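Local coordinates for protein nicotinate phosphoribosyltransferase (Saccharomyces cerevisiae, PDB 1VLP) that catalyses the ATP-dependent synthesis of nicotinate D-ribonucleotide from nicotinate and phosphoribosyl diphosphate, the first step from nicotinic acid to NAD, at residues 331-342 / 354-365. Residues are numbered along the deposited sequence; the frame is centred on the assembly and turned at random.
With PO4 (phosphate ion), chain E.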
ATOM      1  N   LYS A 331       4.464 -29.142  -3.832  1.00  4.41           N
ATOM      2  CA  LYS A 331       5.425 -28.070  -3.556  1.00  5.04           C
ATOM      3  C   LYS A 331       5.500 -27.137  -4.742  1.00  2.61           C
ATOM      4  O   LYS A 331       5.410 -27.564  -5.887  1.00  3.76           O
ATOM      5  CB  LYS A 331       6.800 -28.630  -3.243  1.00  7.81           C
ATOM      6  CG  LYS A 331       6.896 -29.396  -1.906  1.00  8.65           C
ATOM      7  CD  LYS A 331       8.387 -29.641  -1.532  1.00 12.82           C
ATOM      8  CE  LYS A 331       8.541 -30.501  -0.246  1.00 21.26           C
ATOM      9  NZ  LYS A 331       9.972 -31.005  -0.056  1.00 13.14           N
ATOM     10  N   PHE A 332       5.679 -25.835  -4.464  1.00  4.01           N
ATOM     11  CA  PHE A 332       5.858 -24.816  -5.488  1.00  3.46           C
ATOM     12  C   PHE A 332       4.568 -24.567  -6.350  1.00  3.98           C
ATOM     13  O   PHE A 332       4.658 -24.061  -7.474  1.00  4.67           O
ATOM     14  CB  PHE A 332       7.134 -25.085  -6.340  1.00  6.44           C
ATOM     15  CG  PHE A 332       8.382 -25.204  -5.521  1.00  3.12           C
ATOM     16  CD1 PHE A 332       8.885 -24.086  -4.847  1.00  3.07           C
ATOM     17  CD2 PHE A 332       9.026 -26.437  -5.362  1.00  7.30           C
ATOM     18  CE1 PHE A 332      10.038 -24.196  -4.069  1.00  4.95           C
ATOM     19  CE2 PHE A 332      10.163 -26.550  -4.590  1.00  7.91           C
ATOM     20  CZ  PHE A 332      10.667 -25.450  -3.930  1.00  4.03           C
ATOM     21  N   SER A 333       3.409 -24.900  -5.774  1.00  5.91           N
ATOM     22  CA  SER A 333       2.080 -24.648  -6.350  1.00  3.73           C
ATOM     23  C   SER A 333       1.650 -23.159  -6.123  1.00  2.82           C
ATOM     24  O   SER A 333       0.911 -22.564  -6.941  1.00  4.35           O
ATOM     25  CB  SER A 333       1.039 -25.537  -5.641  1.00  5.32           C
ATOM     26  OG  SER A 333       1.211 -26.905  -5.940  1.00 11.09           O
ATOM     27  N   LYS A 334       2.113 -22.596  -5.006  1.00  2.78           N
ATOM     28  CA  LYS A 334       1.641 -21.278  -4.506  1.00  2.66           C
ATOM     29  C   LYS A 334       2.791 -20.299  -4.114  1.00  3.73           C
ATOM     30  O   LYS A 334       3.953 -20.715  -3.870  1.00  4.98           O
ATOM     31  CB  LYS A 334       0.677 -21.517  -3.330  1.00  2.85           C
ATOM     32  CG  LYS A 334      -0.548 -22.398  -3.701  1.00  4.39           C
ATOM     33  CD  LYS A 334      -1.503 -21.681  -4.622  1.00  5.22           C
ATOM     34  CE  LYS A 334      -2.765 -22.510  -4.893  1.00  4.69           C
ATOM     35  NZ  LYS A 334      -3.695 -21.793  -5.829  1.00  3.91           N
ATOM     36  N   ILE A 335       2.432 -19.021  -4.073  1.00  2.00           N
ATOM     37  CA  ILE A 335       3.329 -17.900  -3.901  1.00  5.13           C
ATOM     38  C   ILE A 335       3.170 -17.344  -2.486  1.00  4.90           C
ATOM     39  O   ILE A 335       2.056 -17.229  -1.990  1.00  4.59           O
ATOM     40  CB  ILE A 335       2.985 -16.723  -4.934  1.00  3.97           C
ATOM     41  CG1 ILE A 335       3.270 -17.217  -6.340  1.00 11.69           C
ATOM     42  CG2 ILE A 335       3.784 -15.464  -4.626  1.00  4.19           C
ATOM     43  CD1 ILE A 335       2.642 -16.352  -7.451  1.00 12.40           C
ATOM     44  N   ILE A 336       4.293 -16.986  -1.846  1.00  3.90           N
ATOM     45  CA  ILE A 336       4.311 -16.020  -0.780  1.00  6.54           C
ATOM     46  C   ILE A 336       4.965 -14.734  -1.274  1.00  4.99           C
ATOM     47  O   ILE A 336       6.060 -14.736  -1.815  1.00  3.15           O
ATOM     48  CB  ILE A 336       5.073 -16.485   0.514  1.00  6.08           C
ATOM     49  CG1 ILE A 336       4.490 -17.781   1.055  1.00  8.99           C
ATOM     50  CG2 ILE A 336       5.038 -15.392   1.558  1.00  5.71           C
ATOM     51  CD1 ILE A 336       5.181 -18.309   2.249  1.00  7.13           C
ATOM     52  N   CYS A 337       4.234 -13.651  -1.123  1.00  4.15           N
ATOM     53  CA  CYS A 337       4.759 -12.319  -1.432  1.00  3.69           C
ATOM     54  C   CYS A 337       5.103 -11.608  -0.103  1.00  4.38           C
ATOM     55  O   CYS A 337       4.235 -11.356   0.711  1.00  6.98           O
ATOM     56  CB  CYS A 337       3.712 -11.523  -2.171  1.00  6.35           C
ATOM     57  SG  CYS A 337       4.348  -9.858  -2.523  1.00 12.45           S
ATOM     58  N   TYR A 338       6.384 -11.368   0.108  1.00  4.45           N
ATOM     59  CA  TYR A 338       6.906 -10.723   1.285  1.00  2.00           C
ATOM     60  C   TYR A 338       6.937  -9.213   1.019  1.00  4.33           C
ATOM     61  O   TYR A 338       7.538  -8.761   0.028  1.00  4.04           O
ATOM     62  CB  TYR A 338       8.324 -11.202   1.541  1.00  2.00           C
ATOM     63  CG  TYR A 338       8.447 -12.697   1.759  1.00  2.00           C
ATOM     64  CD1 TYR A 338       8.312 -13.263   2.999  1.00  2.00           C
ATOM     65  CD2 TYR A 338       8.687 -13.544   0.691  1.00  2.01           C
ATOM     66  CE1 TYR A 338       8.442 -14.624   3.174  1.00  3.83           C
ATOM     67  CE2 TYR A 338       8.788 -14.922   0.846  1.00  3.81           C
ATOM     68  CZ  TYR A 338       8.665 -15.459   2.107  1.00  3.78           C
ATOM     69  OH  TYR A 338       8.790 -16.817   2.226  1.00  5.09           O
ATOM     70  N   SER A 339       6.269  -8.451   1.880  1.00  6.05           N
ATOM     71  CA  SER A 339       6.102  -7.020   1.593  1.00  8.31           C
ATOM     72  C   SER A 339       6.325  -6.070   2.765  1.00  9.41           C
ATOM     73  O   SER A 339       5.958  -4.890   2.657  1.00  9.82           O
ATOM     74  CB  SER A 339       4.695  -6.796   0.992  1.00  9.17           C
ATOM     75  OG  SER A 339       3.680  -7.054   1.964  1.00 14.88           O
ATOM     76  N   ASP A 340       6.864  -6.564   3.879  1.00  8.31           N
ATOM     77  CA  ASP A 340       6.949  -5.768   5.121  1.00  9.16           C
ATOM     78  C   ASP A 340       8.353  -5.237   5.295  1.00  7.34           C
ATOM     79  O   ASP A 340       9.216  -5.966   5.791  1.00  7.65           O
ATOM     80  CB  ASP A 340       6.556  -6.613   6.335  1.00 11.00           C
ATOM     81  CG  ASP A 340       6.586  -5.823   7.655  1.00 16.94           C
ATOM     82  OD1 ASP A 340       6.534  -4.558   7.602  1.00 13.36           O
ATOM     83  OD2 ASP A 340       6.669  -6.471   8.721  1.00 17.70           O
ATOM     84  N   SER A 341       8.584  -3.974   4.912  0.50  2.00           N
ATOM     85  CA  SER A 341       9.809  -3.258   5.221  0.50  2.00           C
ATOM     86  C   SER A 341      11.068  -3.987   4.737  0.50  2.00           C
ATOM     87  O   SER A 341      12.033  -4.213   5.455  0.50  2.00           O
ATOM     88  CB  SER A 341       9.867  -3.016   6.740  0.50  9.23           C
ATOM     89  OG  SER A 341       8.633  -2.478   7.222  0.50  6.28           O
ATOM     90  N   LEU A 342      11.020  -4.363   3.470  1.00  4.70           N
ATOM     91  CA  LEU A 342      12.095  -5.167   2.869  1.00  7.02           C
ATOM     92  C   LEU A 342      13.278  -4.323   2.425  1.00  6.38           C
ATOM     93  O   LEU A 342      13.134  -3.126   2.133  1.00  7.58           O
ATOM     94  CB  LEU A 342      11.566  -5.853   1.622  1.00  6.07           C
ATOM     95  CG  LEU A 342      10.751  -7.101   1.901  1.00 13.34           C
ATOM     96  CD1 LEU A 342      10.188  -7.559   0.640  1.00 21.06           C
ATOM     97  CD2 LEU A 342      11.627  -8.193   2.515  1.00 17.06           C
ATOM     98  N   ALA A 354      11.716 -19.498   1.549  1.00  3.28           N
ATOM     99  CA  ALA A 354      10.614 -19.931   0.667  1.00  2.27           C
ATOM    100  C   ALA A 354      10.993 -21.221  -0.069  1.00  4.11           C
ATOM    101  O   ALA A 354      10.239 -22.184  -0.047  1.00  2.00           O
ATOM    102  CB  ALA A 354      10.288 -18.867  -0.294  1.00  4.74           C
ATOM    103  N   LYS A 355      12.179 -21.255  -0.652  1.00  2.26           N
ATOM    104  CA  LYS A 355      12.635 -22.414  -1.411  1.00  6.42           C
ATOM    105  C   LYS A 355      12.724 -23.667  -0.512  1.00  2.31           C
ATOM    106  O   LYS A 355      12.286 -24.771  -0.902  1.00  2.34           O
ATOM    107  CB  LYS A 355      13.967 -22.130  -2.069  1.00  9.94           C
ATOM    108  CG  LYS A 355      14.524 -23.339  -2.861  1.00 16.27           C
ATOM    109  CD  LYS A 355      15.759 -22.991  -3.744  1.00 16.15           C
ATOM    110  CE  LYS A 355      16.202 -24.218  -4.570  1.00 28.86           C
ATOM    111  NZ  LYS A 355      16.666 -23.862  -5.949  1.00 27.54           N
ATOM    112  N   GLU A 356      13.290 -23.477   0.661  1.00  2.23           N
ATOM    113  CA  GLU A 356      13.425 -24.533   1.674  1.00  2.00           C
ATOM    114  C   GLU A 356      12.083 -25.159   2.018  1.00  2.62           C
ATOM    115  O   GLU A 356      11.989 -26.376   2.206  1.00  5.11           O
ATOM    116  CB  GLU A 356      14.054 -23.971   2.964  1.00  3.07           C
ATOM    117  CG  GLU A 356      14.376 -25.079   4.010  1.00 16.36           C
ATOM    118  CD  GLU A 356      15.053 -24.518   5.287  1.00 20.23           C
ATOM    119  OE1 GLU A 356      16.267 -24.166   5.183  1.00 29.20           O
ATOM    120  OE2 GLU A 356      14.367 -24.447   6.367  1.00 17.23           O
ATOM    121  N   ASN A 357      11.059 -24.339   2.043  1.00  2.00           N
ATOM    122  CA  ASN A 357       9.720 -24.728   2.459  1.00  2.00           C
ATOM    123  C   ASN A 357       8.741 -24.918   1.298  1.00  3.16           C
ATOM    124  O   ASN A 357       7.514 -24.949   1.497  1.00  5.24           O
ATOM    125  CB  ASN A 357       9.225 -23.686   3.439  1.00  2.00           C
ATOM    126  CG  ASN A 357       9.916 -23.786   4.749  1.00  3.39           C
ATOM    127  OD1 ASN A 357       9.727 -24.754   5.473  1.00  2.00           O
ATOM    128  ND2 ASN A 357      10.793 -22.813   5.054  1.00  2.09           N
ATOM    129  N   GLY A 358       9.269 -25.084   0.083  1.00  4.08           N
ATOM    130  CA  GLY A 358       8.445 -25.398  -1.078  1.00  2.47           C
ATOM    131  C   GLY A 358       7.466 -24.367  -1.542  1.00  3.61           C
ATOM    132  O   GLY A 358       6.367 -24.715  -1.972  1.00  5.15           O
HETATM  133  N   MSE A 359       7.849 -23.102  -1.434  1.00  2.00           N
HETATM  134  CA  MSE A 359       6.990 -21.985  -1.808  1.00  2.00           C
HETATM  135  C   MSE A 359       7.713 -21.188  -2.864  1.00  4.66           C
HETATM  136  O   MSE A 359       8.940 -21.048  -2.802  1.00  2.21           O
HETATM  137  CB  MSE A 359       6.686 -21.076  -0.605  1.00  4.25           C
HETATM  138  CG  MSE A 359       5.970 -21.787   0.520  1.00  3.33           C
HETATM  139 SE   MSE A 359       4.128 -22.392   0.053  1.00  8.59          SE
HETATM  140  CE  MSE A 359       3.362 -20.711  -0.389  1.00  8.28           C
ATOM    141  N   LEU A 360       6.931 -20.660  -3.817  1.00  5.89           N
ATOM    142  CA  LEU A 360       7.405 -19.623  -4.712  1.00  6.06           C
ATOM    143  C   LEU A 360       7.369 -18.310  -3.930  1.00  7.05           C
ATOM    144  O   LEU A 360       6.552 -18.161  -2.990  1.00  9.22           O
ATOM    145  CB  LEU A 360       6.558 -19.524  -5.965  1.00  3.71           C
ATOM    146  CG  LEU A 360       6.407 -20.814  -6.776  1.00  5.40           C
ATOM    147  CD1 LEU A 360       5.338 -20.676  -7.845  1.00  7.52           C
ATOM    148  CD2 LEU A 360       7.694 -21.183  -7.414  1.00  7.43           C
ATOM    149  N   ALA A 361       8.327 -17.440  -4.230  1.00  5.97           N
ATOM    150  CA  ALA A 361       8.534 -16.191  -3.497  1.00  5.02           C
ATOM    151  C   ALA A 361       8.475 -15.023  -4.467  1.00  6.45           C
ATOM    152  O   ALA A 361       9.020 -15.064  -5.565  1.00  3.31           O
ATOM    153  CB  ALA A 361       9.851 -16.142  -2.754  1.00  3.63           C
ATOM    154  N   THR A 362       7.775 -14.006  -4.027  1.00  5.30           N
ATOM    155  CA  THR A 362       7.860 -12.668  -4.671  1.00  4.64           C
ATOM    156  C   THR A 362       8.001 -11.651  -3.550  1.00  5.56           C
ATOM    157  O   THR A 362       7.778 -11.965  -2.350  1.00  2.38           O
ATOM    158  CB  THR A 362       6.666 -12.354  -5.563  1.00  3.47           C
ATOM    159  OG1 THR A 362       5.471 -12.271  -4.776  1.00  5.10           O
ATOM    160  CG2 THR A 362       6.550 -13.386  -6.657  1.00  4.67           C
ATOM    161  N   PHE A 363       8.323 -10.412  -3.936  1.00  5.80           N
ATOM    162  CA  PHE A 363       8.687  -9.351  -3.006  1.00  4.89           C
ATOM    163  C   PHE A 363       8.117  -8.016  -3.451  1.00  7.08           C
ATOM    164  O   PHE A 363       8.148  -7.709  -4.647  1.00  6.87           O
ATOM    165  CB  PHE A 363      10.230  -9.256  -2.905  1.00  4.86           C
ATOM    166  CG  PHE A 363      10.855 -10.514  -2.388  1.00  7.20           C
ATOM    167  CD1 PHE A 363      10.931 -10.753  -1.036  1.00  8.46           C
ATOM    168  CD2 PHE A 363      11.191 -11.538  -3.262  1.00  4.09           C
ATOM    169  CE1 PHE A 363      11.398 -11.953  -0.565  1.00  6.49           C
ATOM    170  CE2 PHE A 363      11.680 -12.755  -2.780  1.00  7.33           C
ATOM    171  CZ  PHE A 363      11.783 -12.936  -1.418  1.00  6.23           C
ATOM    172  N   GLY A 364       7.570  -7.255  -2.510  1.00  5.22           N
ATOM    173  CA  GLY A 364       7.230  -5.836  -2.718  1.00  5.60           C
ATOM    174  C   GLY A 364       8.215  -5.019  -1.898  1.00  5.21           C
ATOM    175  O   GLY A 364       8.241  -5.130  -0.666  1.00  5.14           O
ATOM    176  N   ILE A 365       9.029  -4.186  -2.565  1.00  3.74           N
ATOM    177  CA  ILE A 365      10.058  -3.430  -1.894  1.00  6.86           C
ATOM    178  C   ILE A 365       9.689  -1.946  -1.976  1.00  5.85           C
ATOM    179  O   ILE A 365       9.745  -1.393  -3.055  1.00  4.89           O
ATOM    180  CB  ILE A 365      11.435  -3.714  -2.501  1.00  5.64           C
ATOM    181  CG1 ILE A 365      11.754  -5.244  -2.427  1.00  6.15           C
ATOM    182  CG2 ILE A 365      12.428  -2.864  -1.836  1.00  6.86           C
ATOM    183  CD1 ILE A 365      13.051  -5.725  -3.107  1.00 10.89           C
TER
HETATM  184  P   PO4 E 500       7.586  -0.658   3.291  1.00 21.92           P
HETATM  185  O1  PO4 E 500       7.222  -0.047   1.965  1.00 35.64           O
HETATM  186  O2  PO4 E 500       9.045  -0.557   3.632  1.00 20.07           O
HETATM  187  O3  PO4 E 500       6.869   0.072   4.435  1.00 44.72           O
HETATM  188  O4  PO4 E 500       7.126  -2.097   3.401  1.00 29.83           O
HETATM  189  O   HOH W   1       3.392 -24.243  -2.798  1.00  2.00           O
HETATM  190  O   HOH W   2       8.787  -3.504   1.419  1.00  2.00           O
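Ile336 and Tyr338 pair with strand 360-365 in parallel fashion, the two strands running at 22° to each other: Ile336 N hydrogen-bonds Leu360 O, Ile336 O takes Thr362 N, and Tyr338 repeats the pattern with Thr362 O and Gly364 N. On the face bearing Tyr338, its ring lies alongside that of Phe363, planes 18° apart but slid so far that they barely overlap; CD2 of Tyr338 comes 3.4 Å from CE1 of Phe363. Ala361 CB meets the edge of the tyrosine ring, where a methyl suffices. With CG anti to the carbonyl carbon (chi1 -60°), Tyr338 carries its OH to 3.6 Å from Ala354 CB on helix 344-356, and that hydroxyl is hydrogen-bonded to Thr316 OG1 of helix 312-326. A leucine in its place would probably leave Thr316 without this partner and Phe363 without its neighbouring ring. Met359, a selenomethionine, folds back to press CE on Ile336 CG1, a tight 3.5 Å. On the other face Thr362 OG1 sits 3.2 Å from CB of its bridge partner Cys337. Where the helix ends in a Schellman motif, Gly358, its positive phi favouring glycine, lays its CA over the Phe332 ring. In this beta-alpha-beta unit Tyr338 and Phe363 pack on Tyr350 of the helix, while beyond the strand Ser341 N and Thr367 N, the latter a probable phosphoribosyl diphosphate ligand, hold a phosphate ion, probably from the crystallisation liquor, consistent with a substrate phosphate site.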